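Local coordinates for PrgX (Enterococcus faecalis, PDB 2AWI), which is the receptor for the peptide sex pheromone cCF10 and probably acts as a DNA-binding repressor in the control of plasmid conjugation, at residues K84-P89 / H121-E126; K94-I99 / G115-A120; Y186-Q191 / S227-Y232; V193-L198 / L234-L239. The protein carries 1 engineered substitution. All blocks are in the same frame, centred on the assembly; numbering follows the deposited sequence.

Interaction 1: K84-P89 / H121-E126; sequences KIFTNP and HHYNIE
Two first torsions bring the phenol of Tyr123 and the ring of Phe86 together: Phe86 holds CG anti to its backbone N (chi1 174°), and Tyr123 holds CG anti to its carbonyl carbon, beside its own N (chi1 -61°). With these settings the phenol of Tyr123 reaches across the Phe86 ring. Its OH lies 3.5 Å above the plane of that ring, over the centre. The two rings meet obliquely, with planes 31° apart. Tyr123 CE2 lies 4.0 Å from Phe86 CD1. The imidazole of His122 also meets the Phe86 ring obliquely, with CD2 3.5 Å from Phe86 CE1, and the three rings form an aromatic cluster. Pro89 packs over the face of the Tyr123 ring opposite His122. Pro89 CG makes a CH-pi contact 4.2 Å from the ring centroid, and Pro89 CB lies 3.6 Å from Tyr123 CD2. The hydroxyl of Tyr123 also points at Phe86 O, near the end of helix 74-87. The modelled separation is too short for the details of that bond to be trusted. Thr87 OG1 and Asn88 N both donate to Lys84 O as this helix finishes. The contact is at the surface and joins the C-terminal ends of helices 74-87 and 107-122. Helix 92-102 lies alongside: its Phe92 is touched by Ile85 and by Ile125.

Interaction 2: K94-I99 / G115-A120; sequences KNFQRI and GYISIA
Tyr116 and Phe96 slide past each other in opposite directions, each reaching toward the helix of the other. Their ring planes are 31° apart and the centroids 6.0 Å apart, an oblique pair. Between these two side chains the nearest atoms are Phe96 CD1 and Tyr116 CB, at 3.5 Å. Phe96 gets there because its CG is anti to the backbone N (chi1 -176°). Ile99 crosses the tyrosine at about a right angle and lies over one face of its ring, with CG1 3.5 Å from Tyr116 CZ. Asn95 CB meets the same ring at its edge, in the ring plane, 3.5 Å from Tyr116 OH. Helices 92-102 and 107-122 are successive in the chain, and these segments run roughly antiparallel, at 145°, with axes 11.1 Å apart. The pair is a helical hairpin, consistent with the TPR-like region assigned to this protein. Farther along, Ile117 CD1 approaches Phe96 CZ at 4.1 Å, crossing it obliquely. No hydrogen bond spans the two segments. Arg98 comes near the tyrosine hydroxyl, but its NE is committed to a salt bridge with Glu78 on helix 74-87. Ile85 of that helix touches both Asn95 and Tyr116.

Interaction 3: Y186-Q191 / S227-Y232; sequences YDLTIQ and SINGYY
Segment 186-191 of helix 184-203 runs beside the non-helical residues 227-229 and the first turn of helix 230-248, with CA atoms 6.1 Å apart at Asp187 and Ser227 and 7.7 Å apart at Gln191 and Tyr232. Asp187 OD1 accepts a hydrogen bond from Ser227 N at 2.7 Å, met from above the carboxylate plane. A water also donates to this OD1 and bonds weakly to Ser227 OG. The carboxamide of Gln191 lies against the backbone of 227-229. Gln191 CB meets the edge of the Tyr232 ring, 3.6 Å from CD1. Leu188 CD2 crosses to Tyr232 CE1 at 3.4 Å, and Tyr232 OH is hydrogen-bonded to Thr192 OG1. Asn229 is the N-cap that starts helix 230-248: its OD1 accepts a hydrogen bond from Tyr232 N at 2.8 Å, with an N-H...O angle of 157°. Phe217 and Leu220 of helix 207-220 pack on Gln191 and Ile228, a three-helix arrangement consistent with a TPR-like array. From the second subunit, Lys184 packs on Leu188 and Tyr231 on Ile228.

Interaction 4: V193-L198 / L234-L239; sequences VLKNAL and LEINYL
Lys195 crosses Ile236 and Glu235 at a slant, and its chain bends at chi2 (-91°) and chi3 (-66°) as it goes. CB starts 4.1 Å from Ile236 CD1. CG sits 4.0 Å from Ile236 CG1. CD then reaches the carboxylate of Glu235, 3.7 Å from OE1, and CE stays near that oxygen. NZ turns back to its own helix and donates to Asn196 OD1 at 2.8 Å. It remains 4.4 Å from Glu235 OE1, so the opposite charges are near each other but form no salt bridge. One turn on, the side chains that meet are aliphatic. Leu198 CG meets Leu239 CD1 at 3.7 Å as the two leucines slide past each other, and Leu198 CD2 lies 4.0 Å from Ile236 CG2. The two segments run in roughly the same direction, at 31°. Helix 207-220, which comes between helices 184-203 and 230-248 in sequence, packs on Leu198 and Ile236, an arrangement consistent with TPR-like repeats. Leu276 of helix 270-286 touches Glu235.

The four contacts form two groups. Interactions 1 and 2 share helix 107-122 and touch, with centres 8 Å apart; interaction 2 is nested inside the chain loop closed by interaction 1. Interactions 3 and 4 both join helix 184-203 to helix 230-248, and Tyr232 of one packs on Lys195 of the other. The groups do not touch. Interaction 1 is a surface cluster of rings and a proline at helix ends. Interaction 2 is partly buried and mostly apolar. Interaction 3, also partly buried, combines polar bonds, in the loop and cap ahead of a helix, with leucine-tyrosine packing. Interaction 4 is buried and mainly aliphatic. The second subunit reaches only interactions 3 and 4.

Interaction 1: K84-P89 / H121-E126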
loop_
_atom_site.group_PDB
_atom_site.type_symbol
_atom_site.label_atom_id
_atom_site.label_comp_id
_atom_site.label_asym_id
_atom_site.label_seq_id
_atom_site.Cartn_x
_atom_site.Cartn_y
_atom_site.Cartn_z
ATOM N N LYS A 84 28.268 8.028 -31.884
ATOM C CA LYS A 84 28.197 7.353 -33.169
ATOM C C LYS A 84 29.015 6.067 -33.159
ATOM O O LYS A 84 28.548 5.026 -33.622
ATOM C CB LYS A 84 28.696 8.283 -34.278
ATOM C CG LYS A 84 28.106 9.688 -34.202
ATOM C CD LYS A 84 28.392 10.502 -35.457
ATOM C CE LYS A 84 27.455 10.117 -36.597
ATOM N NZ LYS A 84 26.026 10.412 -36.268
ATOM N N ILE A 85 30.231 6.140 -32.622
ATOM C CA ILE A 85 31.110 4.976 -32.559
ATOM C C ILE A 85 30.567 3.896 -31.631
ATOM O O ILE A 85 30.892 2.721 -31.786
ATOM C CB ILE A 85 32.542 5.369 -32.105
ATOM C CG1 ILE A 85 33.193 6.267 -33.159
ATOM C CG2 ILE A 85 33.393 4.117 -31.899
ATOM C CD1 ILE A 85 34.619 6.663 -32.842
ATOM N N PHE A 86 29.738 4.285 -30.668
ATOM C CA PHE A 86 29.165 3.306 -29.751
ATOM C C PHE A 86 28.202 2.386 -30.494
ATOM O O PHE A 86 28.165 1.184 -30.250
ATOM C CB PHE A 86 28.415 3.993 -28.606
ATOM C CG PHE A 86 27.686 3.030 -27.705
ATOM C CD1 PHE A 86 28.390 2.116 -26.926
ATOM C CD2 PHE A 86 26.295 3.018 -27.660
ATOM C CE1 PHE A 86 27.726 1.201 -26.114
ATOM C CE2 PHE A 86 25.616 2.107 -26.852
ATOM C CZ PHE A 86 26.335 1.196 -26.076
ATOM N N THR A 87 27.416 2.960 -31.397
ATOM C CA THR A 87 26.453 2.185 -32.168
ATOM C C THR A 87 27.150 1.393 -33.274
ATOM O O THR A 87 26.771 0.258 -33.571
ATOM C CB THR A 87 25.377 3.103 -32.800
ATOM O OG1 THR A 87 26.014 4.133 -33.570
ATOM C CG2 THR A 87 24.517 3.742 -31.718
ATOM N N ASN A 88 28.172 1.996 -33.876
ATOM C CA ASN A 88 28.922 1.350 -34.950
ATOM C C ASN A 88 30.406 1.227 -34.590
ATOM O O ASN A 88 31.234 2.031 -35.024
ATOM C CB ASN A 88 28.751 2.143 -36.251
ATOM C CG ASN A 88 29.487 1.518 -37.418
ATOM O OD1 ASN A 88 29.517 0.296 -37.565
ATOM N ND2 ASN A 88 30.074 2.355 -38.265
ATOM N N PRO A 89 30.757 0.206 -33.791
ATOM C CA PRO A 89 32.128 -0.057 -33.344
ATOM C C PRO A 89 33.192 -0.300 -34.418
ATOM O O PRO A 89 34.368 -0.461 -34.093
ATOM C CB PRO A 89 31.962 -1.252 -32.402
ATOM C CG PRO A 89 30.742 -1.938 -32.929
ATOM C CD PRO A 89 29.828 -0.782 -33.216
ATOM N N HIS A 121 35.517 -1.880 -23.662
ATOM C CA HIS A 121 35.186 -2.827 -22.604
ATOM C C HIS A 121 33.832 -3.464 -22.880
ATOM O O HIS A 121 33.575 -4.604 -22.488
ATOM C CB HIS A 121 35.131 -2.131 -21.237
ATOM C CG HIS A 121 36.468 -1.956 -20.584
ATOM N ND1 HIS A 121 36.604 -1.622 -19.252
ATOM C CD2 HIS A 121 37.726 -2.069 -21.073
ATOM C CE1 HIS A 121 37.888 -1.539 -18.949
ATOM N NE2 HIS A 121 38.590 -1.806 -20.036
ATOM N N HIS A 122 32.971 -2.715 -23.562
ATOM C CA HIS A 122 31.625 -3.173 -23.884
ATOM C C HIS A 122 31.600 -4.204 -25.008
ATOM O O HIS A 122 31.157 -5.335 -24.813
ATOM C CB HIS A 122 30.754 -1.972 -24.255
ATOM C CG HIS A 122 29.296 -2.293 -24.364
ATOM N ND1 HIS A 122 28.584 -2.867 -23.333
ATOM C CD2 HIS A 122 28.416 -2.114 -25.377
ATOM C CE1 HIS A 122 27.327 -3.027 -23.706
ATOM N NE2 HIS A 122 27.199 -2.578 -24.942
ATOM N N TYR A 123 32.072 -3.810 -26.185
ATOM C CA TYR A 123 32.101 -4.708 -27.333
ATOM C C TYR A 123 33.336 -5.600 -27.295
ATOM O O TYR A 123 33.844 -6.039 -28.328
ATOM C CB TYR A 123 32.067 -3.896 -28.627
ATOM C CG TYR A 123 30.816 -3.060 -28.756
ATOM C CD1 TYR A 123 29.555 -3.640 -28.622
ATOM C CD2 TYR A 123 30.889 -1.691 -29.002
ATOM C CE1 TYR A 123 28.397 -2.882 -28.727
ATOM C CE2 TYR A 123 29.735 -0.920 -29.110
ATOM C CZ TYR A 123 28.492 -1.524 -28.970
ATOM O OH TYR A 123 27.342 -0.774 -29.069
ATOM N N ASN A 124 33.803 -5.858 -26.077
ATOM C CA ASN A 124 34.968 -6.695 -25.825
ATOM C C ASN A 124 36.129 -6.467 -26.786
ATOM O O ASN A 124 36.713 -7.418 -27.307
ATOM C CB ASN A 124 34.567 -8.172 -25.844
ATOM C CG ASN A 124 35.042 -8.918 -24.613
ATOM O OD1 ASN A 124 34.603 -8.638 -23.497
ATOM N ND2 ASN A 124 35.951 -9.869 -24.809
ATOM N N ILE A 125 36.462 -5.203 -27.024
ATOM C CA ILE A 125 37.576 -4.881 -27.903
ATOM C C ILE A 125 38.845 -4.848 -27.051
ATOM O O ILE A 125 38.804 -4.484 -25.876
ATOM C CB ILE A 125 37.376 -3.513 -28.598
ATOM C CG1 ILE A 125 36.097 -3.547 -29.442
ATOM C CG2 ILE A 125 38.575 -3.193 -29.486
ATOM C CD1 ILE A 125 35.877 -2.317 -30.306
ATOM N N GLU A 126 39.966 -5.243 -27.644
ATOM C CA GLU A 126 41.238 -5.268 -26.933
ATOM C C GLU A 126 41.924 -3.906 -26.899
ATOM O O GLU A 126 42.232 -3.332 -27.944
ATOM C CB GLU A 126 42.183 -6.287 -27.578
ATOM C CG GLU A 126 41.765 -7.745 -27.434
ATOM C CD GLU A 126 41.790 -8.226 -25.994
ATOM O OE1 GLU A 126 41.714 -9.455 -25.776
ATOM O OE2 GLU A 126 41.878 -7.380 -25.078
#

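Interaction 2: K94-I99 / G115-A120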
loop_
_atom_site.group_PDB
_atom_site.type_symbol
_atom_site.label_atom_id
_atom_site.label_comp_id
_atom_site.label_asym_id
_atom_site.label_seq_id
_atom_site.Cartn_x
_atom_site.Cartn_y
_atom_site.Cartn_z
ATOM N N LYS A 94 40.073 3.040 -35.999
ATOM C CA LYS A 94 40.687 4.177 -36.682
ATOM C C LYS A 94 40.627 5.491 -35.909
ATOM O O LYS A 94 41.559 6.295 -35.968
ATOM C CB LYS A 94 40.050 4.352 -38.063
ATOM C CG LYS A 94 40.927 5.086 -39.062
ATOM C CD LYS A 94 40.431 4.860 -40.480
ATOM C CE LYS A 94 41.386 5.448 -41.507
ATOM N NZ LYS A 94 40.973 5.120 -42.903
ATOM N N ASN A 95 39.533 5.711 -35.189
ATOM C CA ASN A 95 39.377 6.932 -34.411
ATOM C C ASN A 95 40.173 6.835 -33.122
ATOM O O ASN A 95 40.768 7.814 -32.671
ATOM C CB ASN A 95 37.903 7.169 -34.095
ATOM C CG ASN A 95 37.139 7.722 -35.278
ATOM O OD1 ASN A 95 35.959 7.426 -35.461
ATOM N ND2 ASN A 95 37.807 8.540 -36.082
ATOM N N PHE A 96 40.185 5.642 -32.539
ATOM C CA PHE A 96 40.908 5.403 -31.298
ATOM C C PHE A 96 42.399 5.618 -31.503
ATOM O O PHE A 96 43.115 5.962 -30.565
ATOM C CB PHE A 96 40.660 3.977 -30.809
ATOM C CG PHE A 96 41.299 3.669 -29.486
ATOM C CD1 PHE A 96 40.888 4.326 -28.330
ATOM C CD2 PHE A 96 42.314 2.718 -29.395
ATOM C CE1 PHE A 96 41.481 4.040 -27.097
ATOM C CE2 PHE A 96 42.912 2.422 -28.174
ATOM C CZ PHE A 96 42.498 3.083 -27.021
ATOM N N GLN A 97 42.865 5.414 -32.731
ATOM C CA GLN A 97 44.280 5.588 -33.040
ATOM C C GLN A 97 44.648 7.062 -33.110
ATOM O O GLN A 97 45.825 7.418 -33.106
ATOM C CB GLN A 97 44.628 4.912 -34.370
ATOM C CG GLN A 97 44.411 3.406 -34.378
ATOM C CD GLN A 97 44.820 2.763 -35.693
ATOM O OE1 GLN A 97 44.621 1.566 -35.901
ATOM N NE2 GLN A 97 45.399 3.559 -36.587
ATOM N N ARG A 98 43.634 7.916 -33.180
ATOM C CA ARG A 98 43.855 9.354 -33.243
ATOM C C ARG A 98 43.737 9.946 -31.842
ATOM O O ARG A 98 44.514 10.813 -31.448
ATOM C CB ARG A 98 42.823 10.012 -34.166
ATOM C CG ARG A 98 42.960 11.527 -34.258
ATOM C CD ARG A 98 41.849 12.181 -35.089
ATOM N NE ARG A 98 40.516 12.014 -34.504
ATOM C CZ ARG A 98 39.670 11.039 -34.820
ATOM N NH1 ARG A 98 40.008 10.132 -35.728
ATOM N NH2 ARG A 98 38.484 10.966 -34.228
ATOM N N ILE A 99 42.761 9.451 -31.092
ATOM C CA ILE A 99 42.499 9.921 -29.739
ATOM C C ILE A 99 43.527 9.448 -28.717
ATOM O O ILE A 99 44.064 10.254 -27.957
ATOM C CB ILE A 99 41.094 9.465 -29.265
ATOM C CG1 ILE A 99 40.011 10.072 -30.167
ATOM C CG2 ILE A 99 40.873 9.868 -27.816
ATOM C CD1 ILE A 99 39.964 11.587 -30.154
ATOM N N GLY A 115 36.198 7.548 -22.838
ATOM C CA GLY A 115 34.949 7.265 -23.519
ATOM C C GLY A 115 35.159 6.099 -24.469
ATOM O O GLY A 115 34.279 5.251 -24.647
ATOM N N TYR A 116 36.337 6.058 -25.082
ATOM C CA TYR A 116 36.679 4.975 -25.995
ATOM C C TYR A 116 36.959 3.692 -25.215
ATOM O O TYR A 116 36.581 2.601 -25.643
ATOM C CB TYR A 116 37.904 5.339 -26.834
ATOM C CG TYR A 116 37.625 6.291 -27.975
ATOM C CD1 TYR A 116 37.220 7.605 -27.738
ATOM C CD2 TYR A 116 37.781 5.876 -29.297
ATOM C CE1 TYR A 116 36.981 8.486 -28.798
ATOM C CE2 TYR A 116 37.545 6.744 -30.360
ATOM C CZ TYR A 116 37.147 8.045 -30.106
ATOM O OH TYR A 116 36.919 8.891 -31.166
ATOM N N ILE A 117 37.620 3.820 -24.069
ATOM C CA ILE A 117 37.928 2.650 -23.254
ATOM C C ILE A 117 36.635 1.974 -22.837
ATOM O O ILE A 117 36.529 0.749 -22.845
ATOM C CB ILE A 117 38.725 3.033 -21.991
ATOM C CG1 ILE A 117 40.078 3.618 -22.396
ATOM C CG2 ILE A 117 38.920 1.807 -21.099
ATOM C CD1 ILE A 117 40.940 2.670 -23.205
ATOM N N SER A 118 35.650 2.786 -22.473
ATOM C CA SER A 118 34.351 2.278 -22.058
ATOM C C SER A 118 33.742 1.463 -23.193
ATOM O O SER A 118 33.290 0.337 -22.991
ATOM C CB SER A 118 33.431 3.444 -21.705
ATOM O OG SER A 118 32.184 2.975 -21.231
ATOM N N ILE A 119 33.735 2.045 -24.389
ATOM C CA ILE A 119 33.190 1.384 -25.572
ATOM C C ILE A 119 33.857 0.026 -25.787
ATOM O O ILE A 119 33.177 -0.983 -25.961
ATOM C CB ILE A 119 33.392 2.255 -26.841
ATOM C CG1 ILE A 119 32.445 3.460 -26.808
ATOM C CG2 ILE A 119 33.153 1.427 -28.086
ATOM C CD1 ILE A 119 32.743 4.497 -27.870
ATOM N N ALA A 120 35.188 0.015 -25.770
ATOM C CA ALA A 120 35.963 -1.208 -25.963
ATOM C C ALA A 120 35.625 -2.277 -24.926
ATOM O O ALA A 120 35.472 -3.450 -25.265
ATOM C CB ALA A 120 37.450 -0.891 -25.921
#

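Interaction 3: Y186-Q191 / S227-Y232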
loop_
_atom_site.group_PDB
_atom_site.type_symbol
_atom_site.label_atom_id
_atom_site.label_comp_id
_atom_site.label_asym_id
_atom_site.label_seq_id
_atom_site.Cartn_x
_atom_site.Cartn_y
_atom_site.Cartn_z
ATOM N N TYR A 186 28.024 22.632 -13.862
ATOM C CA TYR A 186 28.998 22.221 -12.858
ATOM C C TYR A 186 28.299 21.420 -11.753
ATOM O O TYR A 186 28.767 20.348 -11.361
ATOM C CB TYR A 186 29.695 23.473 -12.300
ATOM C CG TYR A 186 30.541 23.254 -11.069
ATOM C CD1 TYR A 186 30.004 23.411 -9.790
ATOM C CD2 TYR A 186 31.882 22.888 -11.184
ATOM C CE1 TYR A 186 30.787 23.207 -8.652
ATOM C CE2 TYR A 186 32.666 22.683 -10.062
ATOM C CZ TYR A 186 32.119 22.840 -8.801
ATOM O OH TYR A 186 32.905 22.610 -7.695
ATOM N N ASP A 187 27.167 21.933 -11.279
ATOM C CA ASP A 187 26.389 21.263 -10.241
ATOM C C ASP A 187 26.048 19.813 -10.604
ATOM O O ASP A 187 26.198 18.907 -9.782
ATOM C CB ASP A 187 25.084 22.017 -9.984
ATOM C CG ASP A 187 25.301 23.371 -9.324
ATOM O OD1 ASP A 187 24.293 24.048 -9.046
ATOM O OD2 ASP A 187 26.463 23.758 -9.079
ATOM N N LEU A 188 25.587 19.599 -11.835
ATOM C CA LEU A 188 25.199 18.268 -12.288
ATOM C C LEU A 188 26.383 17.307 -12.246
ATOM O O LEU A 188 26.282 16.194 -11.741
ATOM C CB LEU A 188 24.666 18.335 -13.720
ATOM C CG LEU A 188 23.633 17.306 -14.196
ATOM C CD1 LEU A 188 23.838 17.075 -15.673
ATOM C CD2 LEU A 188 23.759 16.001 -13.457
ATOM N N THR A 189 27.503 17.759 -12.786
ATOM C CA THR A 189 28.718 16.969 -12.852
ATOM C C THR A 189 29.268 16.534 -11.493
ATOM O O THR A 189 29.679 15.387 -11.324
ATOM C CB THR A 189 29.791 17.744 -13.597
ATOM O OG1 THR A 189 29.260 18.176 -14.856
ATOM C CG2 THR A 189 31.012 16.867 -13.832
ATOM N N ILE A 190 29.279 17.440 -10.526
ATOM C CA ILE A 190 29.789 17.098 -9.213
ATOM C C ILE A 190 28.845 16.130 -8.504
ATOM O O ILE A 190 29.256 15.423 -7.583
ATOM C CB ILE A 190 29.982 18.356 -8.352
ATOM C CG1 ILE A 190 28.630 19.013 -8.077
ATOM C CG2 ILE A 190 30.902 19.338 -9.077
ATOM C CD1 ILE A 190 28.720 20.222 -7.188
ATOM N N GLN A 191 27.585 16.097 -8.947
ATOM C CA GLN A 191 26.574 15.215 -8.367
ATOM C C GLN A 191 26.616 13.817 -8.966
ATOM O O GLN A 191 26.411 12.829 -8.267
ATOM C CB GLN A 191 25.175 15.793 -8.578
ATOM C CG GLN A 191 24.701 16.735 -7.488
ATOM C CD GLN A 191 23.449 17.497 -7.884
ATOM O OE1 GLN A 191 23.522 18.521 -8.563
ATOM N NE2 GLN A 191 22.292 16.991 -7.475
ATOM N N SER A 227 22.128 23.712 -7.464
ATOM C CA SER A 227 21.003 23.134 -8.189
ATOM C C SER A 227 21.022 21.623 -8.040
ATOM O O SER A 227 21.607 20.916 -8.863
ATOM C CB SER A 227 21.070 23.484 -9.675
ATOM O OG SER A 227 20.630 24.808 -9.904
ATOM N N ILE A 228 20.391 21.124 -6.985
ATOM C CA ILE A 228 20.343 19.687 -6.759
ATOM C C ILE A 228 19.448 19.051 -7.830
ATOM O O ILE A 228 18.376 19.567 -8.140
ATOM C CB ILE A 228 19.764 19.356 -5.350
ATOM C CG1 ILE A 228 20.584 20.058 -4.259
ATOM C CG2 ILE A 228 19.757 17.848 -5.134
ATOM C CD1 ILE A 228 22.040 19.552 -4.157
ATOM N N ASN A 229 19.896 17.936 -8.391
ATOM C CA ASN A 229 19.140 17.223 -9.409
ATOM C C ASN A 229 18.098 16.369 -8.709
ATOM O O ASN A 229 18.437 15.466 -7.939
ATOM C CB ASN A 229 20.081 16.336 -10.226
ATOM C CG ASN A 229 19.355 15.489 -11.259
ATOM O OD1 ASN A 229 18.500 14.667 -10.924
ATOM N ND2 ASN A 229 19.702 15.683 -12.522
ATOM N N GLY A 230 16.829 16.665 -8.983
ATOM C CA GLY A 230 15.733 15.937 -8.372
ATOM C C GLY A 230 15.785 14.429 -8.549
ATOM O O GLY A 230 15.481 13.680 -7.617
ATOM N N TYR A 231 16.150 13.972 -9.741
ATOM C CA TYR A 231 16.231 12.540 -9.999
ATOM C C TYR A 231 17.317 11.905 -9.133
ATOM O O TYR A 231 17.140 10.812 -8.599
ATOM C CB TYR A 231 16.531 12.277 -11.480
ATOM C CG TYR A 231 15.465 12.778 -12.430
ATOM C CD1 TYR A 231 14.140 12.343 -12.328
ATOM C CD2 TYR A 231 15.785 13.663 -13.454
ATOM C CE1 TYR A 231 13.170 12.774 -13.230
ATOM C CE2 TYR A 231 14.821 14.100 -14.356
ATOM C CZ TYR A 231 13.522 13.654 -14.239
ATOM O OH TYR A 231 12.586 14.099 -15.142
ATOM N N TYR A 232 18.445 12.596 -9.012
ATOM C CA TYR A 232 19.562 12.122 -8.210
ATOM C C TYR A 232 19.191 12.112 -6.729
ATOM O O TYR A 232 19.566 11.205 -5.991
ATOM C CB TYR A 232 20.783 13.033 -8.415
ATOM C CG TYR A 232 21.530 12.848 -9.725
ATOM C CD1 TYR A 232 22.619 13.657 -10.037
ATOM C CD2 TYR A 232 21.173 11.852 -10.635
ATOM C CE1 TYR A 232 23.343 13.480 -11.222
ATOM C CE2 TYR A 232 21.898 11.667 -11.833
ATOM C CZ TYR A 232 22.977 12.486 -12.108
ATOM O OH TYR A 232 23.705 12.314 -13.258
HETATM O O HOH W 1 23.498 26.483 -10.005
#

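Interaction 4: V193-L198 / L234-L239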
loop_
_atom_site.group_PDB
_atom_site.type_symbol
_atom_site.label_atom_id
_atom_site.label_comp_id
_atom_site.label_asym_id
_atom_site.label_seq_id
_atom_site.Cartn_x
_atom_site.Cartn_y
_atom_site.Cartn_z
ATOM N N VAL A 193 29.090 12.079 -9.944
ATOM C CA VAL A 193 30.160 11.322 -9.309
ATOM C C VAL A 193 29.657 10.621 -8.068
ATOM O O VAL A 193 29.818 9.417 -7.917
ATOM C CB VAL A 193 31.335 12.234 -8.869
ATOM C CG1 VAL A 193 32.375 11.405 -8.134
ATOM C CG2 VAL A 193 31.950 12.923 -10.066
ATOM N N LEU A 194 29.045 11.385 -7.177
ATOM C CA LEU A 194 28.553 10.832 -5.932
ATOM C C LEU A 194 27.536 9.735 -6.166
ATOM O O LEU A 194 27.627 8.671 -5.562
ATOM C CB LEU A 194 27.954 11.946 -5.065
ATOM C CG LEU A 194 28.853 13.184 -4.946
ATOM C CD1 LEU A 194 28.178 14.249 -4.108
ATOM C CD2 LEU A 194 30.180 12.780 -4.337
ATOM N N LYS A 195 26.578 9.980 -7.052
ATOM C CA LYS A 195 25.545 8.992 -7.320
ATOM C C LYS A 195 26.154 7.695 -7.843
ATOM O O LYS A 195 25.807 6.608 -7.378
ATOM C CB LYS A 195 24.531 9.557 -8.319
ATOM C CG LYS A 195 23.273 8.712 -8.501
ATOM C CD LYS A 195 23.429 7.700 -9.620
ATOM C CE LYS A 195 23.575 8.389 -10.970
ATOM N NZ LYS A 195 23.777 7.423 -12.092
ATOM N N ASN A 196 27.064 7.808 -8.807
ATOM C CA ASN A 196 27.704 6.629 -9.367
ATOM C C ASN A 196 28.601 5.952 -8.344
ATOM O O ASN A 196 28.646 4.724 -8.257
ATOM C CB ASN A 196 28.529 6.989 -10.606
ATOM C CG ASN A 196 27.664 7.392 -11.778
ATOM O OD1 ASN A 196 26.497 7.016 -11.856
ATOM N ND2 ASN A 196 28.236 8.146 -12.706
ATOM N N ALA A 197 29.312 6.755 -7.564
ATOM C CA ALA A 197 30.201 6.207 -6.553
ATOM C C ALA A 197 29.396 5.486 -5.480
ATOM O O ALA A 197 29.778 4.404 -5.041
ATOM C CB ALA A 197 31.034 7.319 -5.926
ATOM N N LEU A 198 28.278 6.085 -5.072
ATOM C CA LEU A 198 27.429 5.496 -4.034
ATOM C C LEU A 198 26.735 4.214 -4.483
ATOM O O LEU A 198 26.500 3.312 -3.681
ATOM C CB LEU A 198 26.385 6.514 -3.563
ATOM C CG LEU A 198 25.325 6.017 -2.577
ATOM C CD1 LEU A 198 25.994 5.324 -1.412
ATOM C CD2 LEU A 198 24.481 7.183 -2.089
ATOM N N LEU A 234 16.396 11.598 -5.529
ATOM C CA LEU A 234 15.455 10.508 -5.346
ATOM C C LEU A 234 16.199 9.172 -5.330
ATOM O O LEU A 234 15.964 8.323 -4.470
ATOM C CB LEU A 234 14.445 10.541 -6.494
ATOM C CG LEU A 234 13.041 9.973 -6.333
ATOM C CD1 LEU A 234 12.383 10.569 -5.102
ATOM C CD2 LEU A 234 12.234 10.305 -7.592
ATOM N N GLU A 235 17.103 8.998 -6.286
ATOM C CA GLU A 235 17.871 7.769 -6.401
ATOM C C GLU A 235 18.851 7.593 -5.244
ATOM O O GLU A 235 18.957 6.507 -4.670
ATOM C CB GLU A 235 18.618 7.749 -7.733
ATOM C CG GLU A 235 19.512 6.544 -7.937
ATOM C CD GLU A 235 19.941 6.412 -9.379
ATOM O OE1 GLU A 235 19.810 7.414 -10.116
ATOM O OE2 GLU A 235 20.408 5.319 -9.774
ATOM N N ILE A 236 19.561 8.668 -4.914
ATOM C CA ILE A 236 20.518 8.652 -3.818
ATOM C C ILE A 236 19.806 8.378 -2.495
ATOM O O ILE A 236 20.344 7.692 -1.625
ATOM C CB ILE A 236 21.282 9.992 -3.737
ATOM C CG1 ILE A 236 22.351 10.028 -4.833
ATOM C CG2 ILE A 236 21.898 10.182 -2.353
ATOM C CD1 ILE A 236 23.173 11.298 -4.848
ATOM N N ASN A 237 18.592 8.909 -2.353
ATOM C CA ASN A 237 17.807 8.708 -1.137
ATOM C C ASN A 237 17.352 7.251 -1.061
ATOM O O ASN A 237 17.086 6.725 0.019
ATOM C CB ASN A 237 16.594 9.643 -1.126
ATOM C CG ASN A 237 16.051 9.879 0.272
ATOM O OD1 ASN A 237 15.362 9.027 0.842
ATOM N ND2 ASN A 237 16.371 11.041 0.842
ATOM N N TYR A 238 17.255 6.605 -2.220
ATOM C CA TYR A 238 16.869 5.204 -2.275
ATOM C C TYR A 238 18.077 4.366 -1.843
ATOM O O TYR A 238 17.927 3.334 -1.194
ATOM C CB TYR A 238 16.436 4.821 -3.697
ATOM C CG TYR A 238 16.765 3.393 -4.088
ATOM C CD1 TYR A 238 17.963 3.084 -4.726
ATOM C CD2 TYR A 238 15.893 2.350 -3.793
ATOM C CE1 TYR A 238 18.286 1.770 -5.062
ATOM C CE2 TYR A 238 16.205 1.032 -4.121
ATOM C CZ TYR A 238 17.403 0.750 -4.754
ATOM O OH TYR A 238 17.718 -0.552 -5.076
ATOM N N LEU A 239 19.271 4.821 -2.210
ATOM C CA LEU A 239 20.493 4.122 -1.851
ATOM C C LEU A 239 20.719 4.291 -0.354
ATOM O O LEU A 239 21.289 3.426 0.302
ATOM C CB LEU A 239 21.673 4.680 -2.655
ATOM C CG LEU A 239 21.637 4.282 -4.136
ATOM C CD1 LEU A 239 22.580 5.160 -4.963
ATOM C CD2 LEU A 239 22.010 2.811 -4.262
#